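Acetylene hydratase (Pelobacter acetylenicus, PDB 2E7Z) catalyses the hydration of acetylene to acetaldehyde, using a tungsten-bis(molybdopterin guanine dinucleotide) cofactor and a [4Fe-4S] cluster. Local coordinates at residues Ile78-Ala83 and Tyr492-Glu497; Lys92-Lys97 and Asn432-Val437; Asp512-Ile517 and Met526-Tyr531; Glu101-Ser106 and Arg120-Leu125. One frame throughout, in Å; residues are numbered along the deposited sequence.

Contact 1. Residues Ile78-Ala83 and Tyr492-Glu497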
# COMPACT_ATOMS: atom_id res chain seq x y z
N ILE A 78 -19.06 -16.73 -20.44
CA ILE A 78 -20.46 -16.31 -20.35
C ILE A 78 -20.57 -14.81 -20.58
O ILE A 78 -19.56 -14.13 -20.72
CB ILE A 78 -21.20 -16.74 -19.02
CG1 ILE A 78 -20.44 -16.31 -17.75
CG2 ILE A 78 -21.55 -18.25 -19.04
CD1 ILE A 78 -21.33 -16.36 -16.50
N SER A 79 -21.80 -14.30 -20.63
CA SER A 79 -22.04 -12.87 -20.84
C SER A 79 -21.89 -12.13 -19.52
O SER A 79 -22.05 -12.73 -18.47
CB SER A 79 -23.46 -12.64 -21.36
OG SER A 79 -24.45 -13.06 -20.43
N TRP A 80 -21.61 -10.83 -19.59
CA TRP A 80 -21.70 -9.99 -18.38
C TRP A 80 -23.09 -10.09 -17.72
O TRP A 80 -23.22 -10.21 -16.51
CB TRP A 80 -21.40 -8.53 -18.72
CG TRP A 80 -19.94 -8.19 -18.65
CD1 TRP A 80 -19.05 -8.21 -19.69
CD2 TRP A 80 -19.20 -7.84 -17.47
NE1 TRP A 80 -17.78 -7.86 -19.22
CE2 TRP A 80 -17.86 -7.63 -17.87
CE3 TRP A 80 -19.54 -7.67 -16.13
CZ2 TRP A 80 -16.87 -7.23 -16.97
CZ3 TRP A 80 -18.54 -7.28 -15.23
CH2 TRP A 80 -17.23 -7.06 -15.65
N ASP A 81 -24.13 -10.05 -18.56
CA ASP A 81 -25.49 -10.07 -18.05
C ASP A 81 -25.77 -11.34 -17.23
O ASP A 81 -26.32 -11.28 -16.12
CB ASP A 81 -26.48 -9.95 -19.23
CG ASP A 81 -27.93 -9.79 -18.79
OD1 ASP A 81 -28.20 -8.87 -18.00
OD2 ASP A 81 -28.80 -10.57 -19.26
N GLN A 82 -25.37 -12.50 -17.79
CA GLN A 82 -25.60 -13.75 -17.10
C GLN A 82 -24.71 -13.88 -15.86
O GLN A 82 -25.16 -14.34 -14.80
CB GLN A 82 -25.39 -14.94 -18.03
CG GLN A 82 -25.78 -16.26 -17.39
CD GLN A 82 -27.29 -16.39 -17.10
OE1 GLN A 82 -28.13 -15.73 -17.74
NE2 GLN A 82 -27.64 -17.26 -16.16
N ALA A 83 -23.45 -13.46 -15.98
CA ALA A 83 -22.54 -13.49 -14.83
C ALA A 83 -23.11 -12.67 -13.69
O ALA A 83 -23.16 -13.13 -12.57
CB ALA A 83 -21.15 -12.98 -15.22
N TYR A 492 -16.91 0.57 -12.26
CA TYR A 492 -18.25 1.07 -11.93
C TYR A 492 -19.35 0.32 -12.64
O TYR A 492 -20.41 0.09 -12.05
CB TYR A 492 -18.36 2.58 -12.18
CG TYR A 492 -19.75 3.09 -11.81
CD1 TYR A 492 -20.25 2.96 -10.51
CD2 TYR A 492 -20.60 3.65 -12.77
CE1 TYR A 492 -21.54 3.39 -10.17
CE2 TYR A 492 -21.88 4.10 -12.42
CZ TYR A 492 -22.34 3.95 -11.14
OH TYR A 492 -23.61 4.36 -10.84
N TYR A 493 -19.08 -0.10 -13.89
CA TYR A 493 -20.04 -0.95 -14.58
C TYR A 493 -20.39 -2.17 -13.72
O TYR A 493 -21.56 -2.45 -13.49
CB TYR A 493 -19.48 -1.37 -15.93
CG TYR A 493 -20.40 -2.28 -16.68
CD1 TYR A 493 -21.43 -1.76 -17.47
CD2 TYR A 493 -20.26 -3.66 -16.60
CE1 TYR A 493 -22.28 -2.61 -18.17
CE2 TYR A 493 -21.13 -4.51 -17.26
CZ TYR A 493 -22.13 -3.96 -18.04
OH TYR A 493 -22.98 -4.77 -18.75
N PHE A 494 -19.38 -2.90 -13.26
CA PHE A 494 -19.59 -4.05 -12.39
C PHE A 494 -20.40 -3.65 -11.15
O PHE A 494 -21.40 -4.29 -10.83
CB PHE A 494 -18.23 -4.68 -11.98
CG PHE A 494 -18.34 -5.68 -10.86
CD1 PHE A 494 -19.10 -6.82 -10.98
CD2 PHE A 494 -17.73 -5.44 -9.62
CE1 PHE A 494 -19.22 -7.75 -9.95
CE2 PHE A 494 -17.85 -6.38 -8.58
CZ PHE A 494 -18.59 -7.54 -8.76
N ILE A 495 -19.96 -2.61 -10.45
CA ILE A 495 -20.62 -2.25 -9.19
C ILE A 495 -22.09 -1.86 -9.43
O ILE A 495 -23.00 -2.31 -8.72
CB ILE A 495 -19.87 -1.08 -8.48
CG1 ILE A 495 -18.53 -1.57 -7.95
CG2 ILE A 495 -20.70 -0.48 -7.32
CD1 ILE A 495 -17.47 -0.45 -7.82
N ARG A 496 -22.34 -1.02 -10.43
CA ARG A 496 -23.70 -0.56 -10.67
C ARG A 496 -24.61 -1.71 -11.09
O ARG A 496 -25.75 -1.81 -10.64
CB ARG A 496 -23.75 0.52 -11.74
CG ARG A 496 -25.15 1.13 -11.82
CD ARG A 496 -25.34 2.10 -12.98
NE ARG A 496 -26.52 2.92 -12.67
CZ ARG A 496 -27.79 2.61 -12.98
NH1 ARG A 496 -28.07 1.53 -13.71
NH2 ARG A 496 -28.77 3.43 -12.59
N GLU A 497 -24.12 -2.56 -11.98
CA GLU A 497 -24.93 -3.68 -12.46
C GLU A 497 -25.29 -4.61 -11.29
O GLU A 497 -26.42 -5.11 -11.21
CB GLU A 497 -24.19 -4.46 -13.55
CG GLU A 497 -24.07 -3.70 -14.86
CD GLU A 497 -25.39 -3.56 -15.59
OE1 GLU A 497 -26.21 -4.50 -15.55
OE2 GLU A 497 -25.59 -2.51 -16.23
O HOH W 1 -26.66 -6.48 -17.59
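An edge-to-face (T-shaped) aromatic pair, Trp-80 with Tyr-493, joins the first turn of helix 80-98 to helix 491-501 beside the mixed sheet of the molybdopterin oxidoreductase fold. The phenol comes in edge first, with its plane turned 89° from that of the indole, and its CE2 sits over one face of the tryptophan, toward the rim. The closest approach is 3.7 Å, from Tyr-493 CE2 to Trp-80 CE3. Tyr-493 gets there with CG anti to the backbone N (chi1 178°), and CG of Glu-497 lies over the centre of one face of its ring. Farther along the indole, CZ3 of Trp-80 meets CB of Phe-494 at 4.2 Å, the two side chains crossing at about a right angle. Trp-80 NE1 is hydrogen-bonded to O of Glu-487, which helps to set the rotation of the ring, and the indole lies about 4 Å, side chain to side chain, from the cofactor-binding Tyr-439. A leucine at Trp-80 would probably leave the Tyr-493 edge without a face to rest on and the Glu-487 carbonyl without its donor. Beside the aromatic pair, Asp-81 and Glu-497 do not touch, but each forms a salt bridge to Arg-501, which probably eases their mutual repulsion. One water also links them, donating to Asp-81 OD1 at 2.9 Å and to Glu-497 OE1 at 2.9 Å.

Contact 2. Residues Lys92-Lys97 and Asn432-Val437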
# COMPACT_ATOMS: atom_id res chain seq x y z
N LYS A 92 -27.38 -12.98 -2.87
CA LYS A 92 -28.62 -12.85 -2.10
C LYS A 92 -28.83 -14.04 -1.16
O LYS A 92 -29.21 -13.87 -0.01
CB LYS A 92 -29.83 -12.72 -3.03
CG LYS A 92 -29.95 -11.36 -3.66
CD LYS A 92 -31.00 -11.38 -4.78
CE LYS A 92 -31.10 -10.03 -5.44
NZ LYS A 92 -32.10 -10.05 -6.55
N LYS A 93 -28.58 -15.25 -1.67
CA LYS A 93 -28.72 -16.46 -0.84
C LYS A 93 -27.73 -16.47 0.32
O LYS A 93 -28.08 -16.82 1.45
CB LYS A 93 -28.56 -17.73 -1.69
CG LYS A 93 -29.72 -17.97 -2.65
CD LYS A 93 -29.41 -19.12 -3.62
CE LYS A 93 -29.47 -20.49 -2.94
NZ LYS A 93 -30.81 -20.75 -2.30
N ILE A 94 -26.49 -16.07 0.02
CA ILE A 94 -25.45 -16.03 1.04
C ILE A 94 -25.81 -15.01 2.14
O ILE A 94 -25.73 -15.29 3.35
CB ILE A 94 -24.08 -15.75 0.39
CG1 ILE A 94 -23.65 -16.98 -0.42
CG2 ILE A 94 -23.05 -15.40 1.48
CD1 ILE A 94 -22.49 -16.68 -1.36
N ILE A 95 -26.24 -13.82 1.72
CA ILE A 95 -26.61 -12.76 2.67
C ILE A 95 -27.85 -13.13 3.47
O ILE A 95 -27.94 -12.82 4.64
CB ILE A 95 -26.79 -11.38 1.97
CG1 ILE A 95 -25.42 -10.86 1.49
CG2 ILE A 95 -27.51 -10.35 2.89
CD1 ILE A 95 -25.54 -9.58 0.66
N ALA A 96 -28.80 -13.81 2.85
CA ALA A 96 -30.00 -14.23 3.60
C ALA A 96 -29.63 -15.21 4.71
O ALA A 96 -30.25 -15.23 5.76
CB ALA A 96 -31.00 -14.85 2.66
N LYS A 97 -28.62 -16.05 4.46
CA LYS A 97 -28.24 -17.10 5.41
C LYS A 97 -27.27 -16.58 6.45
O LYS A 97 -27.38 -16.91 7.63
CB LYS A 97 -27.62 -18.29 4.66
CG LYS A 97 -27.21 -19.47 5.53
CD LYS A 97 -26.86 -20.67 4.66
CE LYS A 97 -26.45 -21.87 5.49
NZ LYS A 97 -26.14 -23.08 4.64
N ASN A 432 -13.11 -22.08 1.51
CA ASN A 432 -14.34 -22.21 2.31
C ASN A 432 -15.44 -21.25 1.88
O ASN A 432 -16.48 -21.19 2.52
CB ASN A 432 -14.00 -22.02 3.79
CG ASN A 432 -15.07 -22.57 4.72
OD1 ASN A 432 -15.34 -21.98 5.77
ND2 ASN A 432 -15.63 -23.68 4.38
N GLN A 433 -15.23 -20.53 0.77
CA GLN A 433 -16.23 -19.59 0.24
C GLN A 433 -17.31 -20.28 -0.56
O GLN A 433 -17.06 -21.29 -1.19
CB GLN A 433 -15.56 -18.51 -0.63
CG GLN A 433 -14.55 -17.64 0.12
CD GLN A 433 -15.20 -17.05 1.36
OE1 GLN A 433 -15.96 -16.10 1.27
NE2 GLN A 433 -14.91 -17.63 2.53
N ASP A 434 -18.51 -19.71 -0.49
CA ASP A 434 -19.62 -20.14 -1.36
C ASP A 434 -19.63 -19.35 -2.67
O ASP A 434 -20.11 -19.86 -3.68
CB ASP A 434 -20.95 -19.95 -0.63
CG ASP A 434 -21.13 -20.91 0.51
OD1 ASP A 434 -20.57 -22.03 0.46
OD2 ASP A 434 -21.85 -20.55 1.45
N LEU A 435 -19.05 -18.15 -2.69
CA LEU A 435 -18.98 -17.32 -3.89
C LEU A 435 -17.70 -16.53 -3.89
O LEU A 435 -17.44 -15.80 -2.93
CB LEU A 435 -20.16 -16.35 -3.96
CG LEU A 435 -20.16 -15.32 -5.10
CD1 LEU A 435 -20.28 -15.99 -6.48
CD2 LEU A 435 -21.31 -14.36 -4.95
N VAL A 436 -16.92 -16.65 -4.96
CA VAL A 436 -15.72 -15.83 -5.15
C VAL A 436 -15.80 -15.20 -6.53
O VAL A 436 -16.04 -15.90 -7.53
CB VAL A 436 -14.42 -16.65 -5.02
CG1 VAL A 436 -13.15 -15.84 -5.36
CG2 VAL A 436 -14.35 -17.28 -3.64
N VAL A 437 -15.66 -13.88 -6.59
CA VAL A 437 -15.63 -13.15 -7.86
C VAL A 437 -14.31 -12.43 -7.96
O VAL A 437 -13.90 -11.74 -7.01
CB VAL A 437 -16.78 -12.13 -7.91
CG1 VAL A 437 -16.70 -11.25 -9.17
CG2 VAL A 437 -18.17 -12.80 -7.76
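The backbone O of Asp-434 is hydrogen-bonded to NZ of Lys-90 on helix 80-98, and one turn further along that helix Ile-94 packs on the side chain of the same aspartate. Ile-94 makes the contact with the tip of its longer branch. CG1 lies anti to the carbonyl carbon (chi1 -70°) and the chain then runs out extended, which carries CD1 to the strand's first residue, Leu-435, and to Asp-434 just before it. There CD1 comes to 3.5 Å from Leu-435 CB, a close methyl-to-methylene fit with the two side chains crossing at about a right angle. The same methyl lies 3.7 Å from Asp-434 CB, and so it covers the root of the acid rather than its carboxylate. In the fold this is helix 80-98 packed against the start of strand 435-440, a strand of the mixed sheet that runs parallel to its neighbours 408-412 and 452-455. Ile-94 also reaches Ala-408 on the first of these, while Leu-435 touches Tyr-452 on the second. Lys-97 NZ remains 5.9 Å from Asp-434 OD2, too far for a salt bridge, though a weak long-range attraction is possible.

Contact 3. Residues Asp512-Ile517 and Met526-Tyr531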
# COMPACT_ATOMS: atom_id res chain seq x y z
N ASP A 512 -23.34 5.43 -16.01
CA ASP A 512 -22.07 4.86 -16.40
C ASP A 512 -20.96 5.65 -15.73
O ASP A 512 -21.19 6.64 -15.04
CB ASP A 512 -21.89 4.82 -17.93
CG ASP A 512 -22.13 6.17 -18.61
OD1 ASP A 512 -21.87 7.22 -17.99
OD2 ASP A 512 -22.59 6.17 -19.77
N ARG A 513 -19.73 5.17 -15.93
CA ARG A 513 -18.59 5.79 -15.31
C ARG A 513 -18.45 7.26 -15.73
O ARG A 513 -18.04 8.08 -14.93
CB ARG A 513 -17.31 5.00 -15.56
CG ARG A 513 -16.12 5.61 -14.81
CD ARG A 513 -14.81 4.88 -15.04
NE ARG A 513 -14.61 4.73 -16.48
CZ ARG A 513 -13.78 3.87 -17.06
NH1 ARG A 513 -12.94 3.14 -16.33
NH2 ARG A 513 -13.78 3.73 -18.41
N LEU A 514 -18.81 7.60 -16.95
CA LEU A 514 -18.66 8.98 -17.37
C LEU A 514 -19.59 9.88 -16.57
O LEU A 514 -19.21 10.99 -16.16
CB LEU A 514 -18.90 9.13 -18.88
CG LEU A 514 -18.82 10.56 -19.43
CD1 LEU A 514 -17.48 11.22 -19.12
CD2 LEU A 514 -19.10 10.51 -20.93
N GLU A 515 -20.81 9.43 -16.34
CA GLU A 515 -21.70 10.26 -15.51
C GLU A 515 -21.18 10.41 -14.09
O GLU A 515 -21.32 11.47 -13.46
CB GLU A 515 -23.12 9.68 -15.49
CG GLU A 515 -23.88 9.86 -16.80
CD GLU A 515 -25.38 9.54 -16.70
OE1 GLU A 515 -25.92 9.30 -15.60
OE2 GLU A 515 -25.99 9.52 -17.78
N LEU A 516 -20.59 9.35 -13.56
CA LEU A 516 -20.00 9.38 -12.23
C LEU A 516 -18.78 10.31 -12.17
O LEU A 516 -18.65 11.10 -11.22
CB LEU A 516 -19.65 7.95 -11.83
CG LEU A 516 -18.91 7.78 -10.49
CD1 LEU A 516 -19.73 8.38 -9.32
CD2 LEU A 516 -18.67 6.30 -10.25
N ILE A 517 -17.93 10.26 -13.20
CA ILE A 517 -16.85 11.24 -13.35
C ILE A 517 -17.41 12.67 -13.33
O ILE A 517 -16.93 13.54 -12.61
CB ILE A 517 -15.99 10.96 -14.62
CG1 ILE A 517 -15.09 9.73 -14.41
CG2 ILE A 517 -15.18 12.20 -14.97
CD1 ILE A 517 -14.46 9.17 -15.72
N MET A 526 -17.60 22.08 -14.81
CA MET A 526 -17.13 21.47 -16.05
C MET A 526 -17.59 20.04 -16.18
O MET A 526 -17.73 19.33 -15.17
CB MET A 526 -15.60 21.48 -16.14
CG MET A 526 -14.98 22.88 -16.23
SD MET A 526 -13.19 22.77 -16.40
CE MET A 526 -12.68 22.95 -14.70
N GLU A 527 -17.76 19.59 -17.42
CA GLU A 527 -17.88 18.16 -17.69
C GLU A 527 -16.52 17.65 -18.18
O GLU A 527 -15.61 18.44 -18.43
CB GLU A 527 -18.98 17.88 -18.72
CG GLU A 527 -20.38 18.08 -18.15
CD GLU A 527 -21.51 17.75 -19.12
OE1 GLU A 527 -21.27 17.28 -20.26
OE2 GLU A 527 -22.67 17.99 -18.71
N TRP A 528 -16.41 16.34 -18.36
CA TRP A 528 -15.12 15.71 -18.63
C TRP A 528 -14.43 16.20 -19.92
O TRP A 528 -13.20 16.36 -19.95
CB TRP A 528 -15.29 14.19 -18.60
CG TRP A 528 -14.07 13.43 -19.03
CD1 TRP A 528 -13.98 12.62 -20.13
CD2 TRP A 528 -12.77 13.41 -18.40
NE1 TRP A 528 -12.71 12.08 -20.21
CE2 TRP A 528 -11.95 12.57 -19.18
CE3 TRP A 528 -12.23 14.04 -17.26
CZ2 TRP A 528 -10.61 12.32 -18.85
CZ3 TRP A 528 -10.90 13.79 -16.93
CH2 TRP A 528 -10.11 12.92 -17.73
N GLU A 529 -15.19 16.47 -20.97
CA GLU A 529 -14.57 16.93 -22.21
C GLU A 529 -13.71 18.17 -21.99
O GLU A 529 -12.60 18.27 -22.50
CB GLU A 529 -15.63 17.18 -23.30
CG GLU A 529 -15.05 17.88 -24.50
CD GLU A 529 -15.93 17.81 -25.73
OE1 GLU A 529 -17.08 17.33 -25.65
OE2 GLU A 529 -15.45 18.26 -26.80
N GLU A 530 -14.22 19.11 -21.19
CA GLU A 530 -13.48 20.32 -20.88
C GLU A 530 -12.43 20.09 -19.78
O GLU A 530 -11.29 20.55 -19.89
CB GLU A 530 -14.45 21.41 -20.46
CG GLU A 530 -13.80 22.75 -20.15
CD GLU A 530 -14.79 23.85 -19.73
OE1 GLU A 530 -16.01 23.58 -19.55
OE2 GLU A 530 -14.33 25.01 -19.59
N TYR A 531 -12.81 19.33 -18.76
CA TYR A 531 -11.96 19.13 -17.60
C TYR A 531 -10.63 18.51 -17.97
O TYR A 531 -9.61 18.89 -17.41
CB TYR A 531 -12.67 18.22 -16.60
CG TYR A 531 -12.07 18.22 -15.22
CD1 TYR A 531 -12.38 19.23 -14.31
CD2 TYR A 531 -11.23 17.20 -14.80
CE1 TYR A 531 -11.86 19.23 -13.02
CE2 TYR A 531 -10.70 17.18 -13.53
CZ TYR A 531 -11.01 18.20 -12.63
OH TYR A 531 -10.51 18.20 -11.34
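Trp-528 and Leu-514 both swing CG anti to the backbone N (chi1 173° and 178°), and these two torsions send the side chains at each other where two successive short helices meet. Leu-514 does its touching with one methyl: CD1 lies 3.7 Å from Trp-528 CB. The same methyl, Leu-514 CD1, is 3.9 Å from Trp-528 CD1, lying oblique to the ring. Ile-517, one turn later, brings its CG2 branch to the same methylene, 4.1 Å from Trp-528 CB, and on toward CE3 on the benzo side of the ring. Both branches reach Trp-528 CB from the helix 513-520 side, the leucine toward CD1 and the isoleucine toward CE3.

These are helices 513-520 and 528-531, joined by a short connection, and each start has its own polar hold. Asp-512 is the N-cap of the first: its OD1, met nearly end-on, accepts from Glu-515 N at 3.0 Å with a fairly straight N-H...O angle of 160°. At the second, Trp-528 N is hydrogen-bonded to OD1 of Asn-518. Arg-513, on the same turn as Leu-514, forms a salt bridge from NH1 to Asp-457, a cofactor-binding residue, and touches Arg-462, another. Ile-517 packs on Tyr-116 as well, and the indole of Trp-528 rests against Pro-463.

Contact 4. Residues Glu101-Ser106 and Arg120-Leu125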
# COMPACT_ATOMS: atom_id res chain seq x y z
N GLU A 101 -22.71 -8.95 6.38
CA GLU A 101 -21.34 -8.98 6.87
C GLU A 101 -20.58 -10.22 6.39
O GLU A 101 -19.36 -10.26 6.52
CB GLU A 101 -21.31 -8.87 8.41
CG GLU A 101 -21.98 -10.01 9.15
CD GLU A 101 -23.46 -9.79 9.42
OE1 GLU A 101 -24.08 -8.93 8.76
OE2 GLU A 101 -24.00 -10.49 10.29
N SER A 102 -21.29 -11.19 5.81
CA SER A 102 -20.62 -12.35 5.23
C SER A 102 -20.00 -12.11 3.85
O SER A 102 -19.38 -13.03 3.30
CB SER A 102 -21.57 -13.54 5.16
OG SER A 102 -22.54 -13.39 4.14
N LEU A 103 -20.13 -10.90 3.32
CA LEU A 103 -19.39 -10.51 2.11
C LEU A 103 -18.10 -9.80 2.52
O LEU A 103 -18.13 -8.75 3.21
CB LEU A 103 -20.27 -9.56 1.28
CG LEU A 103 -19.52 -8.86 0.14
CD1 LEU A 103 -19.04 -9.83 -0.96
CD2 LEU A 103 -20.37 -7.77 -0.50
N GLY A 104 -16.98 -10.36 2.05
CA GLY A 104 -15.67 -9.76 2.22
C GLY A 104 -15.18 -9.24 0.87
O GLY A 104 -15.48 -9.85 -0.18
N VAL A 105 -14.44 -8.13 0.88
CA VAL A 105 -13.90 -7.55 -0.36
C VAL A 105 -12.44 -7.19 -0.17
O VAL A 105 -12.10 -6.57 0.86
CB VAL A 105 -14.73 -6.30 -0.79
CG1 VAL A 105 -14.07 -5.63 -2.02
CG2 VAL A 105 -16.15 -6.66 -1.11
N SER A 106 -11.58 -7.56 -1.12
CA SER A 106 -10.20 -7.08 -1.15
C SER A 106 -10.09 -6.26 -2.42
O SER A 106 -10.22 -6.83 -3.53
CB SER A 106 -9.24 -8.27 -1.13
OG SER A 106 -7.89 -7.88 -1.30
N ARG A 120 -17.51 1.30 -1.72
CA ARG A 120 -17.95 1.28 -0.31
C ARG A 120 -19.43 1.71 -0.21
O ARG A 120 -20.13 1.26 0.68
CB ARG A 120 -17.09 2.17 0.60
CG ARG A 120 -15.66 1.66 0.72
CD ARG A 120 -15.51 0.29 1.38
NE ARG A 120 -15.88 0.17 2.80
CZ ARG A 120 -15.04 0.41 3.80
NH1 ARG A 120 -13.83 0.93 3.58
NH2 ARG A 120 -15.48 0.21 5.04
N ARG A 121 -19.89 2.56 -1.14
CA ARG A 121 -21.31 2.90 -1.21
C ARG A 121 -22.15 1.63 -1.28
O ARG A 121 -23.09 1.43 -0.50
CB ARG A 121 -21.56 3.84 -2.38
CG ARG A 121 -22.97 4.40 -2.51
CD ARG A 121 -23.00 5.28 -3.74
NE ARG A 121 -24.27 5.98 -3.93
CZ ARG A 121 -24.54 7.21 -3.47
NH1 ARG A 121 -23.62 7.90 -2.78
NH2 ARG A 121 -25.74 7.77 -3.70
N PHE A 122 -21.82 0.77 -2.23
CA PHE A 122 -22.50 -0.50 -2.38
C PHE A 122 -22.43 -1.36 -1.13
O PHE A 122 -23.45 -1.87 -0.65
CB PHE A 122 -21.88 -1.26 -3.58
CG PHE A 122 -22.34 -2.68 -3.73
CD1 PHE A 122 -23.60 -2.96 -4.24
CD2 PHE A 122 -21.51 -3.73 -3.38
CE1 PHE A 122 -24.05 -4.26 -4.35
CE2 PHE A 122 -21.94 -5.05 -3.53
CZ PHE A 122 -23.22 -5.31 -4.00
N MET A 123 -21.22 -1.51 -0.57
CA MET A 123 -21.08 -2.33 0.62
C MET A 123 -21.88 -1.75 1.79
O MET A 123 -22.49 -2.51 2.55
CB MET A 123 -19.62 -2.46 1.03
CG MET A 123 -18.80 -3.23 -0.00
SD MET A 123 -17.10 -3.51 0.60
CE MET A 123 -17.40 -4.80 1.85
N ASN A 124 -21.88 -0.42 1.92
CA ASN A 124 -22.56 0.23 3.06
C ASN A 124 -24.06 0.13 2.95
O ASN A 124 -24.74 -0.03 3.95
CB ASN A 124 -22.06 1.67 3.18
CG ASN A 124 -20.64 1.72 3.74
OD1 ASN A 124 -20.21 0.78 4.43
ND2 ASN A 124 -19.91 2.80 3.47
N LEU A 125 -24.57 0.13 1.71
CA LEU A 125 -25.99 -0.10 1.49
C LEU A 125 -26.37 -1.56 1.70
O LEU A 125 -27.45 -1.85 2.20
CB LEU A 125 -26.41 0.36 0.08
CG LEU A 125 -26.33 1.87 -0.10
CD1 LEU A 125 -26.32 2.26 -1.54
CD2 LEU A 125 -27.54 2.55 0.59
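Met-123 meets Val-105 closely, whereas the neighbouring Leu-103 and Phe-122 touch more loosely. In the tight part, the sulfur and terminal methyl of the methionine both press on one valine branch: SD of Met-123 lies 3.7 Å from Val-105 CG2. Its CE is likewise 3.7 Å from that Val-105 CG2, so the thioether lies alongside the branch instead of merely poking it. The methionine chain is extended as far as SD and then bends (chi3 74°), which turns CE back toward Leu-103, 4.2 Å from Leu-103 O. In the looser part, Leu-103 CD2 and Phe-122 CE2 are 4.4 Å apart, with the methyl oblique to the ring. Phe-122 packs elsewhere too, on Ile-495, Leu-498 and Ala-499 of helix 491-501. The four touching residues are buried; partly exposed neighbours such as Glu-101, Arg-121 and Leu-125 lie outside the contact.

This is the packing inside a beta-alpha-beta unit: strand 103-107, helix 118-126, strand 131-132. The helix runs back nearly antiparallel to the first strand, at 166° with the short axes 10.9 Å apart, and Trp-131 of the last strand touches both Val-105 and Met-123. Next along the first strand, Ser-106 OG is hydrogen-bonded to the cofactor-binding Ser-414 and Tyr-420. An alanine at Met-123 would probably open a gap beside Val-105 and Trp-131 and weaken the hold of the helix on the sheet. No hydrogen bond crosses between the two segments, so their direct attachment rests on apolar packing.

How the contacts relate
Along the chain, contact 4 is nested within the loop closed by contact 2, and contact 2 within that closed by contact 1; contact 3 follows in series. Contacts 1 and 2 use opposite ends of helix 80-98, their centres about 17 Å apart, and meet where Phe-494 packs on Val-437. Contacts 2 and 4, about 12 Å apart centre to centre, reach the same mixed sheet through strands 435-440 and 103-107. Helix 491-501 links the rest: Ile-495 touches Phe-122 of contact 4, and Tyr-492 packs on the start of helix 513-520 in contact 3. Sequence-distant helices are thereby gathered around a sheet that carries cofactor-binding residues such as Tyr-439.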